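Local coordinates for protein coronin (Toxoplasma gondii, PDB 4OZU) that probably binds actin filaments, as coronins generally do, and is represented here by its WD-repeat beta-propeller domain, at residues V169-S177 against C189-V199; Q23-T31 against Y45-G53. All coordinates share one frame; numbering follows the deposited sequence.

Interaction 1 (V169-S177 against C189-V199); sequences VKFQESLLS and CTTKDKALNIV
Phe171 reaches from the loop between strands 164-170 and 175-180 onto side chains of strands 187-191 and 195-200. Its CB lies 4.0 Å from Thr191 CG2, the methyl group crossing the phenylalanine side chain at about a right angle. Chi1 of -59° sets the Phe171 ring beside its own backbone N and carries it over the strands. Farther round the ring, CE2 approaches Cys189 SG at 3.6 Å, a sulfur-aromatic contact that comes in obliquely, 47° off the ring normal. On the other rim, CE1 meets Asn197 CG at 3.3 Å; the amide is stacked on the ring, the two planes only 23° apart, with ND2 over one face near the rim. At the tip, CZ has Val199 CG2 at its edge, in the ring plane. A flat, apolar ring suits a place bounded by a methyl, a thiol and an amide plane. Asn197 OD1 is hydrogen-bonded to Ser209 OG, which probably steadies the stacked amide.

Beyond the ring, strands 175-180 and 187-191 pair in antiparallel fashion. Leu176 N donates to Thr190 O (2.9 Å), Thr190 N to Ser177 O and Lys192 N to Ser174 O. Between Leu175 and Ser177 the register slips by one residue, a beta bulge. Beside it Ser177 OG donates to Thr190 OG1 at 2.7 Å; Ser177 OG also bonds Cys221 N and Thr190 OG1 bonds Cys219 O, a chain suited to hydroxyls, which donate and accept. Leu175 CD2 packs 3.5 Å from Cys189 CB, filling the same apolar side as Phe171.

The hairpin 175-180/187-191 and strand 195-200 belong to one four-stranded antiparallel blade. Phe171 also touches Val206 of strand 205-211, at the blade's outer edge, and Leu175 touches Val155 of strand 154-159 in the preceding blade.

Interaction 2 (Q23-T31 against Y45-G53); sequences QYSDLRLST and YIAAPWDVG
Trp50 turns one face of its indole to the carbonyl oxygen of Arg28, where two blades of the beta-propeller meet: strand 16-25 belongs to one sheet and strand 45-49 to the next. Arg28 O sits over the centre of the indole face, 3.1 Å from Trp50 CD2, and the same oxygen accepts a hydrogen bond from Asp51 N at 2.7 Å. Two residues on, Ser30 N donates to Pro49 O in an almost straight bond, 175° at the hydrogen. These two bonds flank the single bridge between Leu29 and Trp50 and hold the two backbones together there, which places the indole face against Arg28 O.

Apolar side chains continue this layer. Leu29 CD2 touches Ala48 CB at 3.6 Å and also reaches Trp50 CZ3, while Leu27 CB meets CH2 at the far end of the indole. A small alanine suits the strand here because the branched leucine packs directly on its methyl. Farther along, Ile46 CD1 rests over one face of the Tyr24 ring, 3.9 Å from its centroid, a CH-pi contact. At the exposed end of Arg28 the chemistry turns polar. Its chain bends at chi2 and chi3, bringing the guanidinium back to Asp51, the centre of an inverse gamma turn. Their salt bridge is long, with Arg28 NE 3.6 Å from Asp51 OD2 and the guanidinium and carboxylate planes 71° apart.

In the next shell, Lys74 makes a cation-pi contact with Trp50, and Leu336 of strand 331-339 touches both Tyr24 and Ile46. The buried Tyr24 hydroxyl is satisfied by a hydrogen bond between its OH and Leu63 O.

In the fold
Interactions 1 and 2 lie at separate places on the same propeller, their centres 30 Å apart and their nearest atoms about 15 Å apart. Both are partly buried, with an apolar interior that gives way to charged residues. They hold different kinds of elements. Interaction 1 pairs two strands of one blade and also reaches the end of the preceding blade's last strand; antiparallel backbone bonding, interrupted by a bulge, carries much of it. Interaction 2 spans two sheets, and its backbone pairing shrinks to one bridge, leaving more to side-chain packing. Their polar side-chain links differ too: hydroxyl to hydroxyl in interaction 1, a long salt bridge in interaction 2.

Interaction 1 (V169-S177 against C189-V199)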
loop_
_atom_site.group_PDB
_atom_site.type_symbol
_atom_site.label_atom_id
_atom_site.label_comp_id
_atom_site.label_asym_id
_atom_site.label_seq_id
_atom_site.Cartn_x
_atom_site.Cartn_y
_atom_site.Cartn_z
ATOM N N VAL A 169 3.435 -12.715 16.300
ATOM C CA VAL A 169 2.123 -13.236 16.644
ATOM C C VAL A 169 1.727 -14.217 15.557
ATOM O O VAL A 169 1.795 -13.886 14.370
ATOM C CB VAL A 169 1.071 -12.110 16.772
ATOM C CG1 VAL A 169 -0.327 -12.684 16.917
ATOM C CG2 VAL A 169 1.399 -11.210 17.956
ATOM N N LYS A 170 1.326 -15.422 15.952
ATOM C CA LYS A 170 0.962 -16.442 14.976
ATOM C C LYS A 170 -0.511 -16.832 15.045
ATOM O O LYS A 170 -1.008 -17.285 16.081
ATOM C CB LYS A 170 1.813 -17.692 15.147
ATOM C CG LYS A 170 1.523 -18.714 14.060
ATOM C CD LYS A 170 2.349 -19.966 14.178
ATOM C CE LYS A 170 2.147 -20.836 12.945
ATOM N NZ LYS A 170 0.705 -21.022 12.607
ATOM N N PHE A 171 -1.180 -16.672 13.908
ATOM C CA PHE A 171 -2.543 -17.140 13.716
ATOM C C PHE A 171 -2.517 -18.534 13.117
ATOM O O PHE A 171 -1.493 -18.979 12.605
ATOM C CB PHE A 171 -3.315 -16.174 12.816
ATOM C CG PHE A 171 -3.377 -14.785 13.362
ATOM C CD1 PHE A 171 -4.351 -14.433 14.279
ATOM C CD2 PHE A 171 -2.436 -13.845 12.996
ATOM C CE1 PHE A 171 -4.393 -13.164 14.804
ATOM C CE2 PHE A 171 -2.475 -12.573 13.515
ATOM C CZ PHE A 171 -3.453 -12.232 14.418
ATOM N N GLN A 172 -3.647 -19.225 13.193
ATOM C CA GLN A 172 -3.727 -20.600 12.726
ATOM C C GLN A 172 -3.769 -20.714 11.199
ATOM O O GLN A 172 -3.364 -21.736 10.646
ATOM C CB GLN A 172 -4.953 -21.287 13.324
ATOM C CG GLN A 172 -4.958 -21.316 14.840
ATOM C CD GLN A 172 -6.063 -22.191 15.404
ATOM O OE1 GLN A 172 -6.327 -23.282 14.896
ATOM N NE2 GLN A 172 -6.717 -21.713 16.457
ATOM N N GLU A 173 -4.256 -19.674 10.526
ATOM C CA GLU A 173 -4.416 -19.708 9.073
ATOM C C GLU A 173 -3.544 -18.662 8.387
ATOM O O GLU A 173 -3.073 -17.726 9.028
ATOM C CB GLU A 173 -5.883 -19.498 8.702
ATOM C CG GLU A 173 -6.799 -20.597 9.220
ATOM C CD GLU A 173 -6.474 -21.957 8.634
ATOM O OE1 GLU A 173 -6.347 -22.054 7.394
ATOM O OE2 GLU A 173 -6.346 -22.929 9.410
ATOM N N SER A 174 -3.328 -18.842 7.087
ATOM C CA SER A 174 -2.424 -17.987 6.317
ATOM C C SER A 174 -2.867 -16.532 6.320
ATOM O O SER A 174 -4.057 -16.239 6.296
ATOM C CB SER A 174 -2.324 -18.469 4.866
ATOM O OG SER A 174 -1.949 -19.835 4.801
ATOM N N LEU A 175 -1.895 -15.630 6.330
ATOM C CA LEU A 175 -2.165 -14.203 6.189
ATOM C C LEU A 175 -2.477 -13.820 4.742
ATOM O O LEU A 175 -1.917 -14.389 3.805
ATOM C CB LEU A 175 -0.974 -13.402 6.696
ATOM C CG LEU A 175 -0.892 -13.402 8.221
ATOM C CD1 LEU A 175 0.549 -13.417 8.687
ATOM C CD2 LEU A 175 -1.634 -12.191 8.771
ATOM N N LEU A 176 -3.373 -12.849 4.574
ATOM C CA LEU A 176 -3.795 -12.392 3.252
ATOM C C LEU A 176 -3.533 -10.896 3.088
ATOM O O LEU A 176 -3.425 -10.399 1.963
ATOM C CB LEU A 176 -5.280 -12.690 3.029
ATOM C CG LEU A 176 -5.668 -14.163 2.891
ATOM C CD1 LEU A 176 -7.174 -14.321 2.931
ATOM C CD2 LEU A 176 -5.106 -14.742 1.606
ATOM N N SER A 177 -3.431 -10.184 4.205
ATOM C CA SER A 177 -3.045 -8.780 4.173
ATOM C C SER A 177 -2.610 -8.333 5.559
ATOM O O SER A 177 -3.007 -8.921 6.567
ATOM C CB SER A 177 -4.195 -7.906 3.661
ATOM O OG SER A 177 -5.205 -7.752 4.639
ATOM N N CYS A 189 -4.655 -7.255 10.190
ATOM C CA CYS A 189 -4.399 -8.277 9.186
ATOM C C CYS A 189 -5.626 -9.140 8.964
ATOM O O CYS A 189 -6.476 -9.263 9.840
ATOM C CB CYS A 189 -3.209 -9.149 9.587
ATOM S SG CYS A 189 -3.386 -9.991 11.175
ATOM N N THR A 190 -5.720 -9.703 7.764
ATOM C CA THR A 190 -6.751 -10.671 7.443
ATOM C C THR A 190 -6.116 -12.040 7.288
ATOM O O THR A 190 -4.974 -12.159 6.847
ATOM C CB THR A 190 -7.500 -10.306 6.157
ATOM O OG1 THR A 190 -6.554 -10.078 5.109
ATOM C CG2 THR A 190 -8.339 -9.039 6.367
ATOM N N THR A 191 -6.860 -13.071 7.661
ATOM C CA THR A 191 -6.387 -14.439 7.512
ATOM C C THR A 191 -7.410 -15.269 6.762
ATOM O O THR A 191 -8.553 -14.847 6.557
ATOM C CB THR A 191 -6.076 -15.086 8.875
ATOM O OG1 THR A 191 -7.109 -14.759 9.813
ATOM C CG2 THR A 191 -4.750 -14.571 9.407
ATOM N N LYS A 192 -6.982 -16.454 6.344
ATOM C CA LYS A 192 -7.783 -17.309 5.488
ATOM C C LYS A 192 -9.018 -17.862 6.204
ATOM O O LYS A 192 -9.936 -18.363 5.556
ATOM C CB LYS A 192 -6.916 -18.449 4.961
ATOM C CG LYS A 192 -7.377 -19.028 3.640
ATOM C CD LYS A 192 -6.454 -20.149 3.195
ATOM C CE LYS A 192 -7.200 -21.195 2.384
ATOM N NZ LYS A 192 -6.391 -22.429 2.201
ATOM N N ASP A 193 -9.049 -17.767 7.532
ATOM C CA ASP A 193 -10.236 -18.178 8.288
ATOM C C ASP A 193 -11.307 -17.087 8.287
ATOM O O ASP A 193 -12.272 -17.167 9.046
ATOM C CB ASP A 193 -9.873 -18.544 9.732
ATOM C CG ASP A 193 -9.268 -17.388 10.499
ATOM O OD1 ASP A 193 -8.771 -16.437 9.862
ATOM O OD2 ASP A 193 -9.282 -17.431 11.748
ATOM N N LYS A 194 -11.123 -16.078 7.434
ATOM C CA LYS A 194 -12.102 -15.002 7.226
ATOM C C LYS A 194 -12.121 -14.026 8.397
ATOM O O LYS A 194 -13.101 -13.313 8.605
ATOM C CB LYS A 194 -13.510 -15.563 7.009
ATOM C CG LYS A 194 -13.594 -16.774 6.080
ATOM C CD LYS A 194 -15.018 -17.284 5.954
ATOM C CE LYS A 194 -15.047 -18.670 5.322
ATOM N NZ LYS A 194 -16.411 -19.075 4.895
ATOM N N ALA A 195 -11.032 -13.993 9.154
ATOM C CA ALA A 195 -10.945 -13.134 10.321
ATOM C C ALA A 195 -10.157 -11.870 10.012
ATOM O O ALA A 195 -9.187 -11.889 9.248
ATOM C CB ALA A 195 -10.309 -13.875 11.480
ATOM N N LEU A 196 -10.606 -10.771 10.606
ATOM C CA LEU A 196 -9.831 -9.546 10.681
ATOM C C LEU A 196 -9.266 -9.458 12.090
ATOM O O LEU A 196 -10.026 -9.484 13.058
ATOM C CB LEU A 196 -10.698 -8.328 10.363
ATOM C CG LEU A 196 -10.048 -6.960 10.586
ATOM C CD1 LEU A 196 -8.956 -6.697 9.561
ATOM C CD2 LEU A 196 -11.101 -5.883 10.542
ATOM N N ASN A 197 -7.945 -9.357 12.197
ATOM C CA ASN A 197 -7.267 -9.357 13.484
ATOM C C ASN A 197 -6.506 -8.068 13.701
ATOM O O ASN A 197 -5.861 -7.556 12.783
ATOM C CB ASN A 197 -6.302 -10.544 13.590
ATOM C CG ASN A 197 -6.922 -11.846 13.124
ATOM O OD1 ASN A 197 -7.756 -12.435 13.813
ATOM N ND2 ASN A 197 -6.509 -12.308 11.946
ATOM N N ILE A 198 -6.595 -7.548 14.922
ATOM C CA ILE A 198 -5.863 -6.353 15.316
ATOM C C ILE A 198 -4.739 -6.750 16.268
ATOM O O ILE A 198 -4.968 -7.463 17.249
ATOM C CB ILE A 198 -6.770 -5.319 16.004
ATOM C CG1 ILE A 198 -8.067 -5.109 15.214
ATOM C CG2 ILE A 198 -6.015 -4.016 16.188
ATOM C CD1 ILE A 198 -7.863 -4.625 13.792
ATOM N N VAL A 199 -3.535 -6.259 15.983
ATOM C CA VAL A 199 -2.330 -6.663 16.709
ATOM C C VAL A 199 -1.603 -5.466 17.288
ATOM O O VAL A 199 -1.363 -4.488 16.579
ATOM C CB VAL A 199 -1.352 -7.419 15.795
ATOM C CG1 VAL A 199 -0.128 -7.872 16.578
ATOM C CG2 VAL A 199 -2.049 -8.616 15.149
#

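Interaction 2 (Q23-T31 against Y45-G53)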
loop_
_atom_site.group_PDB
_atom_site.type_symbol
_atom_site.label_atom_id
_atom_site.label_comp_id
_atom_site.label_asym_id
_atom_site.label_seq_id
_atom_site.Cartn_x
_atom_site.Cartn_y
_atom_site.Cartn_z
ATOM N N GLN A 23 3.427 6.489 -21.425
ATOM C CA GLN A 23 3.532 5.231 -20.692
ATOM C C GLN A 23 4.991 4.905 -20.415
ATOM O O GLN A 23 5.881 5.384 -21.123
ATOM C CB GLN A 23 2.912 4.084 -21.490
ATOM C CG GLN A 23 1.465 4.280 -21.898
ATOM C CD GLN A 23 0.986 3.208 -22.867
ATOM O OE1 GLN A 23 1.760 2.689 -23.676
ATOM N NE2 GLN A 23 -0.293 2.867 -22.781
ATOM N N TYR A 24 5.231 4.087 -19.393
ATOM C CA TYR A 24 6.502 3.396 -19.257
ATOM C C TYR A 24 6.345 2.127 -20.084
ATOM O O TYR A 24 5.552 1.260 -19.728
ATOM C CB TYR A 24 6.834 3.082 -17.793
ATOM C CG TYR A 24 6.674 4.262 -16.858
ATOM C CD1 TYR A 24 5.431 4.593 -16.328
ATOM C CD2 TYR A 24 7.767 5.046 -16.502
ATOM C CE1 TYR A 24 5.279 5.671 -15.472
ATOM C CE2 TYR A 24 7.629 6.126 -15.651
ATOM C CZ TYR A 24 6.383 6.432 -15.135
ATOM O OH TYR A 24 6.247 7.506 -14.296
ATOM N N SER A 25 7.067 2.026 -21.197
ATOM C CA SER A 25 6.847 0.927 -22.134
ATOM C C SER A 25 8.130 0.169 -22.479
ATOM O O SER A 25 9.230 0.564 -22.085
ATOM C CB SER A 25 6.190 1.454 -23.416
ATOM O OG SER A 25 7.044 2.344 -24.111
ATOM N N ASP A 26 7.958 -0.928 -23.211
ATOM C CA ASP A 26 9.042 -1.842 -23.558
ATOM C C ASP A 26 9.721 -2.400 -22.312
ATOM O O ASP A 26 10.934 -2.627 -22.273
ATOM C CB ASP A 26 10.051 -1.148 -24.474
ATOM C CG ASP A 26 9.669 -1.262 -25.936
ATOM O OD1 ASP A 26 9.488 -2.402 -26.418
ATOM O OD2 ASP A 26 9.525 -0.219 -26.601
ATOM N N LEU A 27 8.910 -2.639 -21.292
ATOM C CA LEU A 27 9.382 -3.277 -20.077
ATOM C C LEU A 27 9.228 -4.789 -20.197
ATOM O O LEU A 27 8.562 -5.275 -21.103
ATOM C CB LEU A 27 8.609 -2.757 -18.868
ATOM C CG LEU A 27 8.574 -1.236 -18.687
ATOM C CD1 LEU A 27 7.705 -0.881 -17.481
ATOM C CD2 LEU A 27 9.977 -0.669 -18.532
ATOM N N ARG A 28 9.854 -5.516 -19.276
ATOM C CA ARG A 28 9.714 -6.967 -19.171
ATOM C C ARG A 28 9.254 -7.314 -17.761
ATOM O O ARG A 28 10.066 -7.645 -16.898
ATOM C CB ARG A 28 11.038 -7.665 -19.487
ATOM C CG ARG A 28 11.381 -7.731 -20.970
ATOM C CD ARG A 28 10.694 -8.903 -21.659
ATOM N NE ARG A 28 10.995 -10.180 -21.008
ATOM C CZ ARG A 28 12.052 -10.945 -21.281
ATOM N NH1 ARG A 28 12.938 -10.580 -22.200
ATOM N NH2 ARG A 28 12.224 -12.084 -20.624
ATOM N N LEU A 29 7.948 -7.229 -17.533
ATOM C CA LEU A 29 7.398 -7.318 -16.183
ATOM C C LEU A 29 6.836 -8.695 -15.856
ATOM O O LEU A 29 6.335 -9.404 -16.727
ATOM C CB LEU A 29 6.302 -6.273 -16.003
ATOM C CG LEU A 29 6.761 -4.831 -16.223
ATOM C CD1 LEU A 29 5.571 -3.891 -16.216
ATOM C CD2 LEU A 29 7.772 -4.435 -15.158
ATOM N N SER A 30 6.921 -9.055 -14.580
ATOM C CA SER A 30 6.337 -10.292 -14.091
ATOM C C SER A 30 4.818 -10.215 -14.099
ATOM O O SER A 30 4.238 -9.147 -13.879
ATOM C CB SER A 30 6.834 -10.590 -12.678
ATOM O OG SER A 30 6.066 -11.615 -12.074
ATOM N N THR A 31 4.183 -11.356 -14.351
ATOM C CA THR A 31 2.734 -11.477 -14.263
ATOM C C THR A 31 2.358 -12.623 -13.321
ATOM O O THR A 31 1.240 -13.139 -13.367
ATOM C CB THR A 31 2.106 -11.710 -15.648
ATOM O OG1 THR A 31 2.704 -12.861 -16.258
ATOM C CG2 THR A 31 2.327 -10.498 -16.541
ATOM N N TYR A 45 11.100 6.841 -7.391
ATOM C CA TYR A 45 11.280 5.556 -8.068
ATOM C C TYR A 45 10.008 4.727 -8.158
ATOM O O TYR A 45 9.081 4.882 -7.366
ATOM C CB TYR A 45 12.345 4.711 -7.355
ATOM C CG TYR A 45 13.664 5.408 -7.159
ATOM C CD1 TYR A 45 14.422 5.807 -8.246
ATOM C CD2 TYR A 45 14.165 5.648 -5.885
ATOM C CE1 TYR A 45 15.625 6.451 -8.080
ATOM C CE2 TYR A 45 15.376 6.286 -5.706
ATOM C CZ TYR A 45 16.099 6.689 -6.812
ATOM O OH TYR A 45 17.307 7.328 -6.669
ATOM N N ILE A 46 10.003 3.828 -9.134
ATOM C CA ILE A 46 8.996 2.789 -9.260
ATOM C C ILE A 46 9.705 1.444 -9.131
ATOM O O ILE A 46 10.745 1.244 -9.751
ATOM C CB ILE A 46 8.269 2.851 -10.627
ATOM C CG1 ILE A 46 7.582 4.207 -10.824
ATOM C CG2 ILE A 46 7.262 1.717 -10.758
ATOM C CD1 ILE A 46 7.178 4.473 -12.267
ATOM N N ALA A 47 9.150 0.534 -8.338
ATOM C CA ALA A 47 9.661 -0.832 -8.268
ATOM C C ALA A 47 8.670 -1.763 -8.947
ATOM O O ALA A 47 7.475 -1.718 -8.658
ATOM C CB ALA A 47 9.891 -1.252 -6.823
ATOM N N ALA A 48 9.163 -2.605 -9.848
ATOM C CA ALA A 48 8.317 -3.582 -10.526
ATOM C C ALA A 48 9.061 -4.908 -10.703
ATOM O O ALA A 48 10.113 -4.943 -11.342
ATOM C CB ALA A 48 7.864 -3.043 -11.877
ATOM N N PRO A 49 8.532 -5.999 -10.117
ATOM C CA PRO A 49 9.142 -7.314 -10.336
ATOM C C PRO A 49 9.332 -7.619 -11.822
ATOM O O PRO A 49 8.415 -7.420 -12.623
ATOM C CB PRO A 49 8.140 -8.271 -9.690
ATOM C CG PRO A 49 7.521 -7.470 -8.603
ATOM C CD PRO A 49 7.443 -6.062 -9.124
ATOM N N TRP A 50 10.528 -8.084 -12.168
ATOM C CA TRP A 50 10.930 -8.264 -13.558
ATOM C C TRP A 50 10.634 -9.684 -14.018
ATOM O O TRP A 50 10.553 -10.602 -13.204
ATOM C CB TRP A 50 12.419 -7.945 -13.713
ATOM C CG TRP A 50 12.783 -7.364 -15.044
ATOM C CD1 TRP A 50 13.565 -7.935 -16.004
ATOM C CD2 TRP A 50 12.376 -6.090 -15.560
ATOM N NE1 TRP A 50 13.672 -7.093 -17.088
ATOM C CE2 TRP A 50 12.947 -5.957 -16.840
ATOM C CE3 TRP A 50 11.583 -5.051 -15.063
ATOM C CZ2 TRP A 50 12.753 -4.824 -17.629
ATOM C CZ3 TRP A 50 11.388 -3.930 -15.849
ATOM C CH2 TRP A 50 11.971 -3.825 -17.116
ATOM N N ASP A 51 10.459 -9.852 -15.324
ATOM C CA ASP A 51 10.182 -11.158 -15.906
ATOM C C ASP A 51 11.486 -11.892 -16.191
ATOM O O ASP A 51 12.035 -11.796 -17.288
ATOM C CB ASP A 51 9.362 -11.001 -17.188
ATOM C CG ASP A 51 9.055 -12.323 -17.853
ATOM O OD1 ASP A 51 9.041 -13.356 -17.153
ATOM O OD2 ASP A 51 8.821 -12.326 -19.079
ATOM N N VAL A 52 11.980 -12.612 -15.188
ATOM C CA VAL A 52 13.234 -13.343 -15.302
ATOM C C VAL A 52 13.060 -14.766 -14.803
ATOM O O VAL A 52 12.203 -15.040 -13.962
ATOM C CB VAL A 52 14.367 -12.674 -14.496
ATOM C CG1 VAL A 52 14.666 -11.284 -15.046
ATOM C CG2 VAL A 52 14.019 -12.639 -13.003
ATOM N N GLY A 53 13.879 -15.668 -15.328
ATOM C CA GLY A 53 13.932 -17.023 -14.818
ATOM C C GLY A 53 14.783 -17.053 -13.563
ATOM O O GLY A 53 15.750 -16.299 -13.448
HETATM O O HOH W 1 6.451 -10.137 -19.292
#